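Local coordinates for SusD superfamily protein (Parabacteroides distasonis, PDB 3OTN) that probably binds carbohydrate nutrients at the bacterial outer membrane, at residues R153-V156 with K157-Y160. Sequence-based numbering, arbitrary orientation.
Sequences RAPV and KEIY
Pro155 and Glu158 meet where a loop turns into helix 156-172, with proline at the N-cap, within the TPR-like helical part of this SusD-family protein. The case illustrates how a proline at the N-cap position can pack against a side chain of the first turn, while the first helical N-H, that of Val156, is bonded to Asp135 OD1. The extended Glu158 side chain runs back and slants across the pyrrolidine ring, its carboxylate carbon CD 3.6 Å from Pro155 CD; with CG anti to its own carbonyl carbon (chi1 -66°), it heads toward the preceding loop. Glu158 OE1 also lies near Ala154 CB and makes a salt bridge with Lys138. Deeper in the fold, Val156 and Tyr160 point the same way, side by side, and Val156 CG1 sits at the edge of the phenol ring, 3.4 Å from Tyr160 CE2. That ring also packs on helices 108-133 and 187-202, meeting Tyr201 edge-to-face. Ile159 CD1 lies 4.2 Å from Ala154 CB, and the Ile159 side chain also touches Tyr126 and Val130. The first turn carries two i to i+4 bonds: Ile159 N donates to Pro155 O at 3.3 Å, and Tyr160 N to Val156 O at 3.1 Å, nearly straight with an N-H...O angle of 170°.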
# COMPACT_ATOMS: atom_id res chain seq x y z
N ARG A 153 -19.11 -14.31 -6.97
CA ARG A 153 -18.61 -13.25 -6.11
C ARG A 153 -19.56 -13.14 -4.91
O ARG A 153 -20.76 -13.13 -5.08
CB ARG A 153 -18.56 -11.92 -6.86
CG ARG A 153 -17.72 -11.97 -8.14
CD ARG A 153 -17.99 -10.74 -8.99
NE ARG A 153 -17.56 -9.55 -8.31
CZ ARG A 153 -17.98 -8.30 -8.54
NH1 ARG A 153 -18.92 -8.00 -9.42
NH2 ARG A 153 -17.47 -7.32 -7.80
N ALA A 154 -19.01 -13.02 -3.70
CA ALA A 154 -19.81 -12.92 -2.49
C ALA A 154 -19.81 -11.45 -2.04
O ALA A 154 -18.87 -10.69 -2.38
CB ALA A 154 -19.22 -13.83 -1.40
N PRO A 155 -20.81 -11.04 -1.24
CA PRO A 155 -20.81 -9.63 -0.81
C PRO A 155 -19.56 -9.22 -0.04
O PRO A 155 -19.04 -10.02 0.73
CB PRO A 155 -22.04 -9.53 0.09
CG PRO A 155 -22.98 -10.59 -0.44
CD PRO A 155 -22.08 -11.72 -0.91
N VAL A 156 -19.09 -7.99 -0.25
CA VAL A 156 -17.99 -7.45 0.52
C VAL A 156 -18.19 -7.70 2.03
O VAL A 156 -17.29 -8.22 2.70
CB VAL A 156 -17.76 -5.91 0.25
CG1 VAL A 156 -16.80 -5.30 1.28
CG2 VAL A 156 -17.22 -5.67 -1.15
N LYS A 157 -19.37 -7.38 2.55
CA LYS A 157 -19.62 -7.55 3.99
C LYS A 157 -19.36 -8.97 4.50
O LYS A 157 -18.77 -9.14 5.58
CB LYS A 157 -21.04 -7.10 4.38
CG LYS A 157 -21.21 -6.93 5.91
CD LYS A 157 -22.57 -6.28 6.24
CE LYS A 157 -22.68 -5.90 7.74
NZ LYS A 157 -22.57 -7.09 8.61
N GLU A 158 -19.72 -9.97 3.71
CA GLU A 158 -19.43 -11.36 4.06
C GLU A 158 -17.92 -11.67 4.10
O GLU A 158 -17.47 -12.42 4.96
CB GLU A 158 -20.16 -12.35 3.12
CG GLU A 158 -21.71 -12.36 3.21
CD GLU A 158 -22.36 -13.36 2.23
OE1 GLU A 158 -21.64 -14.25 1.73
OE2 GLU A 158 -23.58 -13.27 1.95
N ILE A 159 -17.15 -11.11 3.17
CA ILE A 159 -15.71 -11.35 3.13
C ILE A 159 -15.10 -10.77 4.42
O ILE A 159 -14.32 -11.44 5.09
CB ILE A 159 -15.01 -10.70 1.91
CG1 ILE A 159 -15.55 -11.23 0.56
CG2 ILE A 159 -13.51 -10.85 2.01
CD1 ILE A 159 -15.59 -12.77 0.42
N TYR A 160 -15.49 -9.56 4.78
CA TYR A 160 -15.05 -8.98 6.04
C TYR A 160 -15.52 -9.79 7.28
O TYR A 160 -14.70 -10.14 8.13
CB TYR A 160 -15.53 -7.54 6.21
CG TYR A 160 -14.74 -6.43 5.56
CD1 TYR A 160 -13.73 -5.75 6.24
CD2 TYR A 160 -15.08 -5.96 4.30
CE1 TYR A 160 -13.03 -4.66 5.64
CE2 TYR A 160 -14.39 -4.91 3.70
CZ TYR A 160 -13.38 -4.26 4.37
OH TYR A 160 -12.77 -3.21 3.77